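Local coordinates for protein UTP--glucose-1-phosphate uridylyltransferase (Acinetobacter baumannii, PDB 6KNL) that catalyses the transfer of a uridylyl group from UTP to glucose 1-phosphate, giving UDP-glucose and diphosphate, at residues 22-27 / 57-62; 157-162 / 207-212; 214-219 / 238-243. The protein carries 1 engineered substitution. All coordinates share one frame; numbering follows the deposited sequence.

Interaction 1. Residues 22-27 / 57-62. With URI (uridine), chain C.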
loop_
_atom_site.group_PDB
_atom_site.type_symbol
_atom_site.label_atom_id
_atom_site.label_comp_id
_atom_site.label_asym_id
_atom_site.label_seq_id
_atom_site.Cartn_x
_atom_site.Cartn_y
_atom_site.Cartn_z
ATOM N N SER A 22 7.966 -6.765 -1.094
ATOM C CA SER A 22 8.315 -6.526 -2.524
ATOM C C SER A 22 8.076 -5.089 -2.993
ATOM O O SER A 22 8.311 -4.859 -4.176
ATOM C CB SER A 22 7.582 -7.486 -3.395
ATOM O OG SER A 22 8.040 -8.804 -3.134
ATOM N N ILE A 23 7.645 -4.177 -2.118
ATOM C CA ILE A 23 7.625 -2.699 -2.378
ATOM C C ILE A 23 8.226 -2.042 -1.146
ATOM O O ILE A 23 8.114 -2.602 -0.072
ATOM C CB ILE A 23 6.199 -2.133 -2.619
ATOM C CG1 ILE A 23 5.464 -1.970 -1.283
ATOM C CG2 ILE A 23 5.416 -2.963 -3.633
ATOM C CD1 ILE A 23 3.984 -1.755 -1.378
ATOM N N PRO A 24 8.785 -0.817 -1.221
ATOM C CA PRO A 24 9.325 -0.167 -0.030
ATOM C C PRO A 24 8.253 0.131 1.025
ATOM O O PRO A 24 7.160 0.487 0.659
ATOM C CB PRO A 24 9.880 1.150 -0.591
ATOM C CG PRO A 24 10.130 0.861 -2.046
ATOM C CD PRO A 24 8.939 0.010 -2.426
ATOM N N LYS A 25 8.605 0.031 2.306
ATOM C CA LYS A 25 7.691 0.357 3.438
ATOM C C LYS A 25 7.130 1.771 3.240
ATOM O O LYS A 25 6.013 2.024 3.717
ATOM C CB LYS A 25 8.408 0.261 4.792
ATOM C CG LYS A 25 9.493 1.312 5.032
ATOM C CD LYS A 25 10.653 0.848 5.909
ATOM C CE LYS A 25 11.729 1.903 6.118
ATOM N NZ LYS A 25 11.235 3.062 6.907
ATOM N N GLU A 26 7.895 2.642 2.575
ATOM C CA GLU A 26 7.599 4.086 2.424
ATOM C C GLU A 26 6.473 4.269 1.417
ATOM O O GLU A 26 5.888 5.353 1.407
ATOM C CB GLU A 26 8.815 4.855 1.922
ATOM C CG GLU A 26 9.926 4.977 2.946
ATOM C CD GLU A 26 10.948 3.853 2.909
ATOM O OE1 GLU A 26 10.780 2.898 2.091
ATOM O OE2 GLU A 26 11.907 3.923 3.701
ATOM N N MET A 27 6.200 3.249 0.609
ATOM C CA MET A 27 5.132 3.271 -0.421
ATOM C C MET A 27 3.871 2.554 0.078
ATOM O O MET A 27 2.935 2.370 -0.723
ATOM C CB MET A 27 5.638 2.611 -1.705
ATOM C CG MET A 27 6.851 3.319 -2.292
ATOM S SD MET A 27 6.520 5.057 -2.663
ATOM C CE MET A 27 5.316 4.861 -3.971
ATOM N N SER A 57 18.850 0.143 -3.394
ATOM C CA SER A 57 18.691 -0.323 -4.796
ATOM C C SER A 57 17.298 -0.906 -5.059
ATOM O O SER A 57 17.008 -1.144 -6.232
ATOM C CB SER A 57 19.751 -1.339 -5.159
ATOM O OG SER A 57 19.605 -2.516 -4.387
ATOM N N SER A 58 16.492 -1.178 -4.033
ATOM C CA SER A 58 15.127 -1.755 -4.186
ATOM C C SER A 58 14.051 -0.662 -4.115
ATOM O O SER A 58 12.882 -1.020 -4.039
ATOM C CB SER A 58 14.875 -2.829 -3.142
ATOM O OG SER A 58 14.651 -2.273 -1.849
ATOM N N LYS A 59 14.422 0.620 -4.102
ATOM C CA LYS A 59 13.497 1.702 -3.659
ATOM C C LYS A 59 13.250 2.727 -4.778
ATOM O O LYS A 59 12.873 3.871 -4.438
ATOM C CB LYS A 59 14.054 2.397 -2.412
ATOM C CG LYS A 59 14.403 1.480 -1.249
ATOM C CD LYS A 59 13.250 1.166 -0.349
ATOM C CE LYS A 59 13.697 0.672 1.007
ATOM N NZ LYS A 59 12.896 1.279 2.091
ATOM N N ALA A 60 13.424 2.306 -6.034
ATOM C CA ALA A 60 13.121 3.062 -7.273
ATOM C C ALA A 60 11.705 3.653 -7.204
ATOM O O ALA A 60 11.548 4.813 -7.547
ATOM C CB ALA A 60 13.274 2.176 -8.481
ATOM N N SER A 61 10.715 2.886 -6.756
ATOM C CA SER A 61 9.293 3.318 -6.717
ATOM C C SER A 61 9.141 4.626 -5.917
ATOM O O SER A 61 8.302 5.450 -6.292
ATOM C CB SER A 61 8.416 2.223 -6.206
ATOM O OG SER A 61 8.633 2.021 -4.826
ATOM N N ILE A 62 9.931 4.854 -4.873
ATOM C CA ILE A 62 9.896 6.151 -4.128
ATOM C C ILE A 62 10.297 7.265 -5.089
ATOM O O ILE A 62 9.577 8.248 -5.148
ATOM C CB ILE A 62 10.807 6.164 -2.886
ATOM C CG1 ILE A 62 10.316 5.195 -1.810
ATOM C CG2 ILE A 62 10.942 7.583 -2.343
ATOM C CD1 ILE A 62 11.282 4.995 -0.659
HETATM N N1 URI C . 17.565 3.862 7.961
HETATM C C2 URI C . 18.016 3.242 9.115
HETATM N N3 URI C . 19.259 2.675 9.035
HETATM C C4 URI C . 20.086 2.652 7.936
HETATM C C5 URI C . 19.555 3.319 6.775
HETATM C C6 URI C . 18.337 3.888 6.823
HETATM O O2 URI C . 17.361 3.188 10.146
HETATM O O4 URI C . 21.173 2.080 8.034
HETATM C "C1'" URI C . 16.225 4.484 8.025
HETATM C "C2'" URI C . 15.083 3.458 8.033
HETATM C "C3'" URI C . 14.007 4.235 8.807
HETATM C "C4'" URI C . 14.840 4.960 9.877
HETATM O "O2'" URI C . 14.654 3.088 6.737
HETATM O "O3'" URI C . 13.287 5.189 8.033
HETATM O "O4'" URI C . 16.131 5.202 9.241
HETATM C "C5'" URI C . 14.973 4.175 11.189
HETATM O "O5'" URI C . 16.073 4.587 11.990
#
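Lys59 NZ is held by three acceptors: Glu26 OE1 at 2.7 Å, on the syn lone pair of the carboxylate, and the carbonyl oxygens of Val9 and Gly11. This is one half of a salt-bridge network in the nucleotide-binding part of a GT-A fold. The other half lies within residues 22-27, where Lys25 NZ stands 3.4 Å from Glu26 OE2. A bend at chi2 (90°) turns the Glu26 carboxylate so that OE1 takes the hydrogen bond from Lys59, while OE2, 3.2 Å from Lys59 NZ, pairs with Lys25 NZ. Lys25, a residue of the UTP and UDP-glucose sites, makes a weak bond of 3.2 Å from NZ to O3' of uridine, which is consistent with Glu26 being a second-shell residue that positions Lys25.

The rest of the contact is mostly carbon packing. The Lys59 chain and the Pro24 ring run antiparallel past one another, Lys59 CD 3.4 Å from Pro24 CB, while Ile62 CD1 reaches Glu26 CB at 3.6 Å. Ser61 also packs on Ile23 of the second subunit. Within the contact, Met27 SD rests 3.9 Å from Ile62 CG1, and Ser61 OG sits 3.1 Å from Pro24 CD.

Interaction 2. Residues 157-162 / 207-212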
loop_
_atom_site.group_PDB
_atom_site.type_symbol
_atom_site.label_atom_id
_atom_site.label_comp_id
_atom_site.label_asym_id
_atom_site.label_seq_id
_atom_site.Cartn_x
_atom_site.Cartn_y
_atom_site.Cartn_z
ATOM N N GLN A 157 17.980 21.341 17.048
ATOM C CA GLN A 157 16.595 21.061 17.510
ATOM C C GLN A 157 16.311 19.567 17.357
ATOM O O GLN A 157 16.673 18.987 16.322
ATOM C CB GLN A 157 15.556 21.873 16.735
ATOM C CG GLN A 157 15.666 23.387 16.914
ATOM C CD GLN A 157 15.462 23.870 18.334
ATOM O OE1 GLN A 157 14.410 23.671 18.952
ATOM N NE2 GLN A 157 16.474 24.543 18.859
ATOM N N ILE A 158 15.682 18.980 18.371
ATOM C CA ILE A 158 15.300 17.543 18.388
ATOM C C ILE A 158 13.841 17.455 18.786
ATOM O O ILE A 158 13.536 17.755 19.938
ATOM C CB ILE A 158 16.213 16.767 19.341
ATOM C CG1 ILE A 158 17.666 16.891 18.875
ATOM C CG2 ILE A 158 15.734 15.326 19.476
ATOM C CD1 ILE A 158 18.576 15.804 19.365
ATOM N N MET A 159 12.984 17.078 17.844
ATOM C CA MET A 159 11.526 17.050 18.087
ATOM C C MET A 159 11.238 15.935 19.090
ATOM O O MET A 159 11.819 14.824 18.926
ATOM C CB MET A 159 10.711 16.830 16.810
ATOM C CG MET A 159 9.212 17.030 17.033
ATOM S SD MET A 159 8.223 17.006 15.542
ATOM C CE MET A 159 9.033 18.319 14.626
ATOM N N VAL A 160 10.381 16.240 20.070
ATOM C CA VAL A 160 10.002 15.311 21.168
ATOM C C VAL A 160 8.495 15.399 21.419
ATOM O O VAL A 160 7.865 16.397 21.045
ATOM C CB VAL A 160 10.800 15.576 22.458
ATOM C CG1 VAL A 160 12.301 15.574 22.206
ATOM C CG2 VAL A 160 10.370 16.865 23.142
ATOM N N GLU A 161 7.966 14.358 22.045
ATOM C CA GLU A 161 6.517 14.126 22.259
ATOM C C GLU A 161 6.341 13.547 23.658
ATOM O O GLU A 161 7.038 12.560 23.969
ATOM C CB GLU A 161 5.989 13.144 21.218
ATOM C CG GLU A 161 4.493 12.939 21.255
ATOM C CD GLU A 161 3.999 12.194 20.028
ATOM O OE1 GLU A 161 2.919 12.564 19.498
ATOM O OE2 GLU A 161 4.717 11.266 19.583
ATOM N N ALA A 162 5.484 14.151 24.476
ATOM C CA ALA A 162 5.169 13.631 25.824
ATOM C C ALA A 162 4.529 12.247 25.651
ATOM O O ALA A 162 3.664 12.114 24.768
ATOM C CB ALA A 162 4.272 14.605 26.552
ATOM N N VAL A 207 11.239 11.727 18.458
ATOM C CA VAL A 207 10.131 11.467 17.496
ATOM C C VAL A 207 10.713 10.994 16.165
ATOM O O VAL A 207 10.096 10.099 15.548
ATOM C CB VAL A 207 9.254 12.714 17.303
ATOM C CG1 VAL A 207 8.285 12.527 16.157
ATOM C CG2 VAL A 207 8.509 13.079 18.571
ATOM N N GLY A 208 11.840 11.569 15.746
ATOM C CA GLY A 208 12.406 11.365 14.397
ATOM C C GLY A 208 12.205 12.585 13.505
ATOM O O GLY A 208 11.871 12.429 12.312
ATOM N N ARG A 209 12.419 13.768 14.065
ATOM C CA ARG A 209 12.475 15.051 13.327
ATOM C C ARG A 209 13.640 15.841 13.916
ATOM O O ARG A 209 13.644 16.071 15.117
ATOM C CB ARG A 209 11.134 15.787 13.439
ATOM C CG ARG A 209 9.960 15.094 12.752
ATOM C CD ARG A 209 9.949 15.281 11.246
ATOM N NE ARG A 209 8.800 14.618 10.643
ATOM C CZ ARG A 209 8.746 13.326 10.310
ATOM N NH1 ARG A 209 9.789 12.532 10.502
ATOM N NH2 ARG A 209 7.643 12.834 9.774
ATOM N N TYR A 210 14.634 16.193 13.116
ATOM C CA TYR A 210 15.823 16.926 13.616
ATOM C C TYR A 210 16.056 18.149 12.732
ATOM O O TYR A 210 15.637 18.133 11.578
ATOM C CB TYR A 210 17.044 16.003 13.678
ATOM C CG TYR A 210 16.819 14.666 14.348
ATOM C CD1 TYR A 210 16.119 13.650 13.714
ATOM C CD2 TYR A 210 17.345 14.390 15.599
ATOM C CE1 TYR A 210 15.928 12.414 14.314
ATOM C CE2 TYR A 210 17.177 13.152 16.206
ATOM C CZ TYR A 210 16.464 12.157 15.563
ATOM O OH TYR A 210 16.286 10.939 16.165
ATOM N N VAL A 211 16.666 19.182 13.302
ATOM C CA VAL A 211 17.329 20.299 12.563
ATOM C C VAL A 211 18.738 20.377 13.139
ATOM O O VAL A 211 18.843 20.504 14.347
ATOM C CB VAL A 211 16.562 21.625 12.705
ATOM C CG1 VAL A 211 17.155 22.722 11.834
ATOM C CG2 VAL A 211 15.092 21.439 12.380
ATOM N N LEU A 212 19.758 20.208 12.299
ATOM C CA LEU A 212 21.162 19.959 12.709
ATOM C C LEU A 212 22.080 20.849 11.890
ATOM O O LEU A 212 21.781 21.118 10.737
ATOM C CB LEU A 212 21.524 18.498 12.451
ATOM C CG LEU A 212 20.649 17.447 13.123
ATOM C CD1 LEU A 212 21.106 16.057 12.707
ATOM C CD2 LEU A 212 20.655 17.586 14.641
#
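The Tyr210 ring is met by Ile158 at an oblique slant, with Ile158 CG1 at 4.1 Å from Tyr210 CD2 and Ile158 CG2 beside CE2, and Val127 also touches the tyrosine. Ile158 and Tyr210 form a non-hydrogen-bonded pair of an antiparallel ladder in the central mixed sheet of the GT-A fold, the short strand axes running at 168°. Gln157 and Val211, the adjoining hydrogen-bonded pair, put their side chains on the other face, towards helix 142-153.

The second flat group is the Arg209 guanidinium. Its NH1 bonds Gly208 O at 2.8 Å, with that oxygen 20° out of the guanidinium plane; NE forms a salt bridge with Glu42, while NH1 and NH2 also reach the carbonyls of Leu129 and Val132. Four partners, on NE, NH1 and NH2, would restrict the rotation of the group, while its aliphatic root runs beside Met159, whose CE touches Arg209 CB at 3.5 Å.

Two 3.0 Å bonds, Gln157 N to Val211 O and Val211 N to Gln157 O, make the ladder regular at one end, and a third, Met159 N to Arg209 O, is also 3.0 Å. Beyond the corner at Gly208 it becomes less straight: Val207 N reaches Met159 O at 3.2 Å with an N-H...O angle of only 142°.

Interaction 3. Residues 214-219 / 238-243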
loop_
_atom_site.group_PDB
_atom_site.type_symbol
_atom_site.label_atom_id
_atom_site.label_comp_id
_atom_site.label_asym_id
_atom_site.label_seq_id
_atom_site.Cartn_x
_atom_site.Cartn_y
_atom_site.Cartn_z
ATOM N N ALA A 214 25.659 21.494 9.749
ATOM C CA ALA A 214 26.512 20.699 8.827
ATOM C C ALA A 214 27.650 20.047 9.607
ATOM O O ALA A 214 28.043 18.933 9.246
ATOM C CB ALA A 214 27.069 21.573 7.729
ATOM N N LYS A 215 28.174 20.766 10.604
ATOM C CA LYS A 215 29.212 20.315 11.575
ATOM C C LYS A 215 29.012 18.833 11.931
ATOM O O LYS A 215 30.030 18.129 12.084
ATOM C CB LYS A 215 29.129 21.188 12.836
ATOM C CG LYS A 215 30.442 21.454 13.564
ATOM C CD LYS A 215 30.293 22.231 14.872
ATOM C CE LYS A 215 29.627 23.587 14.713
ATOM N NZ LYS A 215 30.101 24.557 15.732
ATOM N N ILE A 216 27.753 18.400 12.093
ATOM C CA ILE A 216 27.337 17.013 12.482
ATOM C C ILE A 216 27.946 15.976 11.532
ATOM O O ILE A 216 28.210 14.852 11.979
ATOM C CB ILE A 216 25.798 16.887 12.514
ATOM C CG1 ILE A 216 25.330 15.761 13.434
ATOM C CG2 ILE A 216 25.221 16.722 11.117
ATOM C CD1 ILE A 216 25.435 16.097 14.901
ATOM N N MET A 217 28.113 16.320 10.257
ATOM C CA MET A 217 28.694 15.407 9.239
ATOM C C MET A 217 30.123 15.033 9.664
ATOM O O MET A 217 30.477 13.835 9.573
ATOM C CB MET A 217 28.700 16.051 7.843
ATOM C CG MET A 217 27.307 16.264 7.259
ATOM S SD MET A 217 26.481 14.709 6.822
ATOM C CE MET A 217 24.836 15.319 6.475
ATOM N N GLN A 218 30.905 16.014 10.124
ATOM C CA GLN A 218 32.302 15.811 10.609
ATOM C C GLN A 218 32.266 14.965 11.878
ATOM O O GLN A 218 33.142 14.110 12.066
ATOM C CB GLN A 218 32.983 17.144 10.910
ATOM C CG GLN A 218 33.845 17.654 9.769
ATOM C CD GLN A 218 33.044 17.896 8.516
ATOM O OE1 GLN A 218 32.022 18.581 8.543
ATOM N NE2 GLN A 218 33.518 17.334 7.411
ATOM N N LEU A 219 31.263 15.201 12.711
ATOM C CA LEU A 219 31.091 14.473 13.988
ATOM C C LEU A 219 30.676 13.020 13.716
ATOM O O LEU A 219 31.127 12.158 14.481
ATOM C CB LEU A 219 30.065 15.216 14.847
ATOM C CG LEU A 219 30.503 16.601 15.321
ATOM C CD1 LEU A 219 29.360 17.318 16.025
ATOM C CD2 LEU A 219 31.713 16.502 16.239
ATOM N N ALA A 238 25.481 13.793 21.002
ATOM C CA ALA A 238 26.195 13.819 22.304
ATOM C C ALA A 238 27.493 14.618 22.130
ATOM O O ALA A 238 27.798 15.437 23.009
ATOM C CB ALA A 238 26.486 12.428 22.822
ATOM N N MET A 239 28.210 14.383 21.027
ATOM C CA MET A 239 29.525 15.009 20.718
ATOM C C MET A 239 29.331 16.494 20.377
ATOM O O MET A 239 30.238 17.311 20.668
ATOM C CB MET A 239 30.203 14.306 19.537
ATOM C CG MET A 239 30.966 13.045 19.914
ATOM S SD MET A 239 31.551 12.156 18.430
ATOM C CE MET A 239 33.195 11.673 18.959
ATOM N N LEU A 240 28.202 16.836 19.765
ATOM C CA LEU A 240 27.879 18.233 19.386
ATOM C C LEU A 240 27.678 19.048 20.667
ATOM O O LEU A 240 28.006 20.241 20.678
ATOM C CB LEU A 240 26.628 18.205 18.506
ATOM C CG LEU A 240 26.079 19.552 18.062
ATOM C CD1 LEU A 240 27.100 20.334 17.245
ATOM C CD2 LEU A 240 24.800 19.332 17.276
ATOM N N GLN A 241 27.220 18.380 21.724
ATOM C CA GLN A 241 27.018 18.949 23.082
ATOM C C GLN A 241 28.313 19.628 23.558
ATOM O O GLN A 241 28.214 20.650 24.253
ATOM C CB GLN A 241 26.527 17.853 24.037
ATOM C CG GLN A 241 25.591 18.363 25.128
ATOM C CD GLN A 241 24.190 18.641 24.642
ATOM O OE1 GLN A 241 23.485 17.747 24.179
ATOM N NE2 GLN A 241 23.760 19.888 24.784
ATOM N N ASP A 242 29.480 19.114 23.160
ATOM C CA ASP A 242 30.804 19.617 23.614
ATOM C C ASP A 242 31.037 21.058 23.130
ATOM O O ASP A 242 31.833 21.739 23.789
ATOM C CB ASP A 242 31.936 18.653 23.231
ATOM C CG ASP A 242 31.912 17.325 23.988
ATOM O OD1 ASP A 242 31.159 17.215 24.997
ATOM O OD2 ASP A 242 32.648 16.399 23.576
ATOM N N THR A 243 30.368 21.553 22.078
ATOM C CA THR A 243 30.605 22.947 21.584
ATOM C C THR A 243 29.317 23.752 21.345
ATOM O O THR A 243 29.425 24.991 21.264
ATOM C CB THR A 243 31.459 22.974 20.307
ATOM O OG1 THR A 243 30.800 22.240 19.272
ATOM C CG2 THR A 243 32.858 22.444 20.544
#
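Leu240 extends CG opposite its own backbone N (chi1 177°) and then forks, and the two methyls serve two different partners: CD1 faces Leu219 and CD2 faces Ile216. In Leu219 CG instead lies beside the backbone N and anti to the carbonyl carbon (chi1 -66°), which carries its CD1 across to the backbone of the second segment. There CD1 lies 3.8 Å from Leu240 CA and equally close to Leu240 CB, and the same methyl is 4.0 Å from Leu240 CD1. The two leucine side chains cross at about a right angle, the Leu219 CD1 methyl meeting the CA-CB root of Leu240. Ile216 crosses Leu240 in a similar way, bringing its CD1 to 4.1 Å from Leu240 CD2.

With no hydrogen bond between the segments, this is apolar packing of two short helices, 216-220 and the last part of helix 233-240, around Met239 and Leu240, on the periphery of the GT-A fold and away from the annotated binding sites. Ile216 also touches Phe125 and Leu240 touches Pro213, which places the helix pair against strand 125-128, an inner strand of the central sheet, and against Pro213.

Towards the margin Met239 joins in, its CB 4.2 Å from Leu219 CD2 and its sulfur SD 4.0 Å from the carbonyl oxygen of Leu219. On the exposed flank Lys215 contributes its alkyl chain, CD lying 4.4 Å from Leu240 CD1. Its ammonium forms a salt bridge with Asp244, whereas Lys215 NZ stays 4.3 Å from Thr243 OG1, beyond hydrogen-bonding distance.

How the interactions relate
Read from the N terminus, the three contacts come in series, each closing before the next opens, so none nests in or crosses another. Interaction 1 closes a loop of 29 residues holding helix 35-45 and strand 50-55, joining the segment after strand 4-8 to the start of helix 60-65. Interaction 2 closes a longer excursion of 44 residues, with strands but no helix, and pairs strands of the central sheet. Only Pro213 separates its second segment from interaction 3, which closes 18 residues carrying the remainder of both helices and the segment between them. Centre to centre, interactions 2 and 3 lie about 16 Å apart; interaction 1, beside the nucleotide-binding region, is about 25 Å and 31 Å away.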